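Local atomic coordinates of plasmin and fibronectin-binding protein A (Streptococcus pneumoniae, PDB entry 4MR0), a protein that acts as a surface adhesin and invasin of the bacterium, binding human fibronectin, plasmin, plasminogen and serum albumin. Residues 157-169 / 186-200. Residues are numbered along the deposited sequence; the frame is centred on the assembly and turned at random.
Sequences TYLVKEIVFLKSH and IKNHPSIVFMTGLFT. With MN (manganese (II) ion), chain F.
Val160 CG2 meets Val193 CG1 at 4.1 Å where segment 186-200 turns a corner between two faces of the parallel beta-helix. Glu162, its chain bent at chi2 (-74°), reaches a manganese ion through OE2 (2.2 Å). His189 NE2 and Thr200 O bind the same ion, and three waters bring the ligands to six; carboxylate and imidazole planes stand 82° apart. Glu162 OE1 accepts hydrogen bonds from Ile163 N, on its anti lone pair, and from a metal-bound water that also donates to Phe199 O. His189 ND1 donates to Pro190 O within 5° of the ring plane, fixing the ring's rotation, while Ile186 CD1 sits over its centre. Ile163 drives CD1 among His189, Phe199 and Met195, 3.6 Å from Met195 CE. Parallel pairing follows through three backbone hydrogen bonds, from Val164 N to Val193 O (2.9 Å), Met195 N to Val164 O and Leu166 N to Met195 O. Val164 lies alongside the Phe194 ring; on the opposite sheet face, Leu198 CD2 lies over the Phe165 ring, 4.0 Å from its centroid, a CH-pi contact. Metal ligation thus ties successive coils together beside the apolar cluster of Ile163, Met195 and Phe199, and the manganese probably polarises the shared water as a donor.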
loop_
_atom_site.group_PDB
_atom_site.type_symbol
_atom_site.label_atom_id
_atom_site.label_comp_id
_atom_site.label_asym_id
_atom_site.label_seq_id
_atom_site.Cartn_x
_atom_site.Cartn_y
_atom_site.Cartn_z
ATOM N N THR A 157 20.991 17.172 -10.393
ATOM C CA THR A 157 19.597 17.362 -10.012
ATOM C C THR A 157 18.865 17.814 -11.265
ATOM O O THR A 157 19.155 18.869 -11.821
ATOM C CB THR A 157 19.455 18.416 -8.906
ATOM O OG1 THR A 157 20.238 18.015 -7.778
ATOM C CG2 THR A 157 18.005 18.541 -8.472
ATOM N N TYR A 158 17.919 16.995 -11.709
ATOM C CA TYR A 158 17.170 17.276 -12.922
ATOM C C TYR A 158 15.767 17.787 -12.653
ATOM O O TYR A 158 14.865 17.020 -12.333
ATOM C CB TYR A 158 17.120 16.007 -13.765
ATOM C CG TYR A 158 18.500 15.472 -14.065
ATOM C CD1 TYR A 158 19.215 15.923 -15.173
ATOM C CD2 TYR A 158 19.116 14.558 -13.208
ATOM C CE1 TYR A 158 20.508 15.482 -15.422
ATOM C CE2 TYR A 158 20.415 14.111 -13.446
ATOM C CZ TYR A 158 21.104 14.579 -14.556
ATOM O OH TYR A 158 22.383 14.147 -14.799
ATOM N N LEU A 159 15.593 19.096 -12.781
ATOM C CA LEU A 159 14.300 19.722 -12.563
ATOM C C LEU A 159 13.393 19.496 -13.772
ATOM O O LEU A 159 13.850 19.579 -14.913
ATOM C CB LEU A 159 14.481 21.231 -12.360
ATOM C CG LEU A 159 13.215 22.091 -12.370
ATOM C CD1 LEU A 159 12.415 21.839 -11.100
ATOM C CD2 LEU A 159 13.592 23.571 -12.485
ATOM N N VAL A 160 12.122 19.183 -13.523
ATOM C CA VAL A 160 11.156 19.023 -14.613
ATOM C C VAL A 160 9.936 19.873 -14.293
ATOM O O VAL A 160 9.416 19.833 -13.180
ATOM C CB VAL A 160 10.721 17.548 -14.841
ATOM C CG1 VAL A 160 11.918 16.731 -15.306
ATOM C CG2 VAL A 160 10.097 16.960 -13.576
ATOM N N LYS A 161 9.489 20.662 -15.262
ATOM C CA LYS A 161 8.337 21.525 -15.039
ATOM C C LYS A 161 7.046 20.984 -15.640
ATOM O O LYS A 161 5.998 21.638 -15.583
ATOM C CB LYS A 161 8.617 22.934 -15.564
ATOM C CG LYS A 161 9.695 23.665 -14.771
ATOM C CD LYS A 161 9.584 25.164 -14.985
ATOM C CE LYS A 161 10.662 25.921 -14.237
ATOM N NZ LYS A 161 10.430 27.395 -14.340
ATOM N N GLU A 162 7.135 19.792 -16.221
ATOM C CA GLU A 162 5.979 19.106 -16.789
ATOM C C GLU A 162 6.249 17.609 -16.721
ATOM O O GLU A 162 7.371 17.180 -16.423
ATOM C CB GLU A 162 5.716 19.533 -18.239
ATOM C CG GLU A 162 4.424 20.349 -18.441
ATOM C CD GLU A 162 3.139 19.512 -18.368
ATOM O OE1 GLU A 162 3.208 18.285 -18.134
ATOM O OE2 GLU A 162 2.045 20.089 -18.555
ATOM N N ILE A 163 5.212 16.828 -16.998
ATOM C CA ILE A 163 5.263 15.371 -16.952
ATOM C C ILE A 163 6.149 14.752 -18.022
ATOM O O ILE A 163 6.148 15.188 -19.171
ATOM C CB ILE A 163 3.834 14.782 -17.110
ATOM C CG1 ILE A 163 2.904 15.375 -16.045
ATOM C CG2 ILE A 163 3.870 13.261 -17.009
ATOM C CD1 ILE A 163 1.432 15.056 -16.279
ATOM N N VAL A 164 6.905 13.734 -17.620
ATOM C CA VAL A 164 7.779 12.985 -18.514
ATOM C C VAL A 164 7.024 11.698 -18.850
ATOM O O VAL A 164 6.426 11.076 -17.967
ATOM C CB VAL A 164 9.107 12.616 -17.811
ATOM C CG1 VAL A 164 9.949 11.722 -18.717
ATOM C CG2 VAL A 164 9.867 13.886 -17.438
ATOM N N PHE A 165 7.045 11.299 -20.115
ATOM C CA PHE A 165 6.332 10.102 -20.526
ATOM C C PHE A 165 7.245 8.942 -20.877
ATOM O O PHE A 165 8.056 9.029 -21.802
ATOM C CB PHE A 165 5.423 10.443 -21.707
ATOM C CG PHE A 165 4.496 11.583 -21.418
ATOM C CD1 PHE A 165 3.423 11.416 -20.549
ATOM C CD2 PHE A 165 4.732 12.846 -21.962
ATOM C CE1 PHE A 165 2.604 12.491 -20.213
ATOM C CE2 PHE A 165 3.917 13.931 -21.632
ATOM C CZ PHE A 165 2.849 13.749 -20.757
ATOM N N LEU A 166 7.118 7.859 -20.117
ATOM C CA LEU A 166 7.914 6.669 -20.350
ATOM C C LEU A 166 7.352 6.014 -21.601
ATOM O O LEU A 166 6.166 6.161 -21.902
ATOM C CB LEU A 166 7.799 5.721 -19.155
ATOM C CG LEU A 166 8.255 6.338 -17.825
ATOM C CD1 LEU A 166 7.992 5.360 -16.690
ATOM C CD2 LEU A 166 9.740 6.701 -17.900
ATOM N N LYS A 167 8.201 5.311 -22.343
ATOM C CA LYS A 167 7.751 4.658 -23.566
ATOM C C LYS A 167 8.153 3.200 -23.513
ATOM O O LYS A 167 9.021 2.814 -22.728
ATOM C CB LYS A 167 8.385 5.317 -24.794
ATOM C CG LYS A 167 8.148 6.820 -24.924
ATOM C CD LYS A 167 6.706 7.144 -25.273
ATOM C CE LYS A 167 6.516 8.636 -25.523
ATOM N NZ LYS A 167 7.289 9.110 -26.708
ATOM N N SER A 168 7.515 2.389 -24.349
ATOM C CA SER A 168 7.817 0.968 -24.406
ATOM C C SER A 168 9.271 0.706 -24.781
ATOM O O SER A 168 9.856 1.420 -25.603
ATOM C CB SER A 168 6.912 0.267 -25.422
ATOM O OG SER A 168 5.583 0.168 -24.942
ATOM N N HIS A 169 9.835 -0.328 -24.168
ATOM C CA HIS A 169 11.204 -0.757 -24.414
ATOM C C HIS A 169 12.280 0.274 -24.072
ATOM O O HIS A 169 13.311 0.352 -24.742
ATOM C CB HIS A 169 11.338 -1.216 -25.870
ATOM C CG HIS A 169 10.352 -2.277 -26.253
ATOM N ND1 HIS A 169 10.340 -3.526 -25.670
ATOM C CD2 HIS A 169 9.308 -2.255 -27.116
ATOM C CE1 HIS A 169 9.330 -4.228 -26.155
ATOM N NE2 HIS A 169 8.687 -3.479 -27.033
ATOM N N ILE A 186 1.260 23.151 -11.555
ATOM C CA ILE A 186 0.181 23.585 -12.432
ATOM C C ILE A 186 -1.189 23.444 -11.766
ATOM O O ILE A 186 -1.512 22.411 -11.176
ATOM C CB ILE A 186 0.222 22.757 -13.744
ATOM C CG1 ILE A 186 1.607 22.892 -14.387
ATOM C CG2 ILE A 186 -0.840 23.230 -14.713
ATOM C CD1 ILE A 186 1.839 21.967 -15.569
ATOM N N LYS A 187 -1.989 24.499 -11.865
ATOM C CA LYS A 187 -3.328 24.533 -11.277
ATOM C C LYS A 187 -4.277 23.525 -11.933
ATOM O O LYS A 187 -4.262 23.363 -13.152
ATOM C CB LYS A 187 -3.903 25.944 -11.436
ATOM C CG LYS A 187 -5.197 26.189 -10.700
ATOM C CD LYS A 187 -4.948 26.307 -9.210
ATOM C CE LYS A 187 -6.243 26.555 -8.466
ATOM N NZ LYS A 187 -6.000 26.704 -7.005
ATOM N N ASN A 188 -5.098 22.850 -11.127
ATOM C CA ASN A 188 -6.071 21.887 -11.657
ATOM C C ASN A 188 -5.358 20.871 -12.547
ATOM O O ASN A 188 -5.899 20.441 -13.574
ATOM C CB ASN A 188 -7.119 22.641 -12.487
ATOM C CG ASN A 188 -8.328 21.787 -12.836
ATOM O OD1 ASN A 188 -8.932 21.952 -13.899
ATOM N ND2 ASN A 188 -8.700 20.885 -11.933
ATOM N N HIS A 189 -4.158 20.471 -12.136
ATOM C CA HIS A 189 -3.336 19.567 -12.934
ATOM C C HIS A 189 -2.522 18.642 -12.025
ATOM O O HIS A 189 -2.081 19.042 -10.944
ATOM C CB HIS A 189 -2.420 20.450 -13.793
ATOM C CG HIS A 189 -1.628 19.726 -14.835
ATOM N ND1 HIS A 189 -0.591 18.869 -14.528
ATOM C CD2 HIS A 189 -1.655 19.813 -16.188
ATOM C CE1 HIS A 189 -0.010 18.467 -15.645
ATOM N NE2 HIS A 189 -0.636 19.025 -16.666
ATOM N N PRO A 190 -2.318 17.381 -12.445
ATOM C CA PRO A 190 -1.540 16.479 -11.594
ATOM C C PRO A 190 -0.075 16.899 -11.488
ATOM O O PRO A 190 0.451 17.588 -12.362
ATOM C CB PRO A 190 -1.716 15.120 -12.270
ATOM C CG PRO A 190 -1.959 15.472 -13.712
ATOM C CD PRO A 190 -2.872 16.672 -13.612
ATOM N N SER A 191 0.570 16.496 -10.399
ATOM C CA SER A 191 1.978 16.805 -10.180
ATOM C C SER A 191 2.668 15.464 -9.956
ATOM O O SER A 191 3.147 15.162 -8.864
ATOM C CB SER A 191 2.143 17.714 -8.958
ATOM O OG SER A 191 3.499 18.102 -8.781
ATOM N N ILE A 192 2.677 14.654 -11.009
ATOM C CA ILE A 192 3.284 13.327 -10.999
ATOM C C ILE A 192 4.364 13.373 -12.072
ATOM O O ILE A 192 4.089 13.721 -13.218
ATOM C CB ILE A 192 2.226 12.260 -11.334
ATOM C CG1 ILE A 192 1.101 12.326 -10.288
ATOM C CG2 ILE A 192 2.865 10.869 -11.392
ATOM C CD1 ILE A 192 -0.103 11.421 -10.583
ATOM N N VAL A 193 5.589 13.027 -11.688
ATOM C CA VAL A 193 6.743 13.084 -12.587
ATOM C C VAL A 193 6.751 12.212 -13.841
ATOM O O VAL A 193 7.044 12.703 -14.933
ATOM C CB VAL A 193 8.047 12.810 -11.797
ATOM C CG1 VAL A 193 9.255 13.029 -12.692
ATOM C CG2 VAL A 193 8.118 13.732 -10.591
ATOM N N PHE A 194 6.440 10.929 -13.690
ATOM C CA PHE A 194 6.444 9.991 -14.811
ATOM C C PHE A 194 5.094 9.316 -15.055
ATOM O O PHE A 194 4.422 8.911 -14.107
ATOM C CB PHE A 194 7.487 8.893 -14.565
ATOM C CG PHE A 194 8.896 9.396 -14.462
ATOM C CD1 PHE A 194 9.561 9.866 -15.590
ATOM C CD2 PHE A 194 9.551 9.413 -13.237
ATOM C CE1 PHE A 194 10.865 10.334 -15.502
ATOM C CE2 PHE A 194 10.854 9.878 -13.134
ATOM C CZ PHE A 194 11.510 10.345 -14.273
ATOM N N MET A 195 4.725 9.192 -16.332
ATOM C CA MET A 195 3.485 8.531 -16.745
ATOM C C MET A 195 3.765 7.634 -17.956
ATOM O O MET A 195 4.710 7.883 -18.710
ATOM C CB MET A 195 2.424 9.557 -17.115
ATOM C CG MET A 195 1.816 10.281 -15.922
ATOM S SD MET A 195 0.356 11.264 -16.366
ATOM C CE MET A 195 0.003 12.129 -14.867
ATOM N N THR A 196 2.964 6.581 -18.128
ATOM C CA THR A 196 3.140 5.658 -19.247
ATOM C C THR A 196 2.141 5.938 -20.365
ATOM O O THR A 196 1.939 5.119 -21.265
ATOM C CB THR A 196 2.975 4.197 -18.803
ATOM O OG1 THR A 196 1.647 3.994 -18.309
ATOM C CG2 THR A 196 3.985 3.850 -17.717
ATOM N N GLY A 197 1.520 7.105 -20.300
ATOM C CA GLY A 197 0.564 7.509 -21.313
ATOM C C GLY A 197 0.526 9.023 -21.346
ATOM O O GLY A 197 0.944 9.672 -20.389
ATOM N N LEU A 198 0.015 9.592 -22.431
ATOM C CA LEU A 198 -0.033 11.043 -22.563
ATOM C C LEU A 198 -1.070 11.744 -21.696
ATOM O O LEU A 198 -2.137 11.203 -21.400
ATOM C CB LEU A 198 -0.276 11.430 -24.026
ATOM C CG LEU A 198 0.816 11.055 -25.033
ATOM C CD1 LEU A 198 0.413 11.553 -26.419
ATOM C CD2 LEU A 198 2.147 11.674 -24.611
ATOM N N PHE A 199 -0.725 12.958 -21.287
ATOM C CA PHE A 199 -1.614 13.803 -20.505
ATOM C C PHE A 199 -1.249 15.246 -20.842
ATOM O O PHE A 199 -0.071 15.594 -20.914
ATOM C CB PHE A 199 -1.451 13.562 -18.999
ATOM C CG PHE A 199 -2.424 14.351 -18.161
ATOM C CD1 PHE A 199 -2.183 15.694 -17.865
ATOM C CD2 PHE A 199 -3.620 13.775 -17.735
ATOM C CE1 PHE A 199 -3.116 16.451 -17.160
ATOM C CE2 PHE A 199 -4.564 14.525 -17.028
ATOM C CZ PHE A 199 -4.313 15.866 -16.742
ATOM N N THR A 200 -2.262 16.073 -21.070
ATOM C CA THR A 200 -2.052 17.481 -21.392
ATOM C C THR A 200 -2.748 18.327 -20.331
ATOM O O THR A 200 -2.107 18.884 -19.444
ATOM C CB THR A 200 -2.627 17.826 -22.783
ATOM O OG1 THR A 200 -3.971 17.338 -22.887
ATOM C CG2 THR A 200 -1.783 17.194 -23.878
HETATM MN MN MN F . -0.019 19.440 -18.872
HETATM O O HOH W 1 0.958 17.285 -19.168
HETATM O O HOH W 2 -0.697 21.725 -18.770
HETATM O O HOH W 3 0.506 19.618 -21.070
#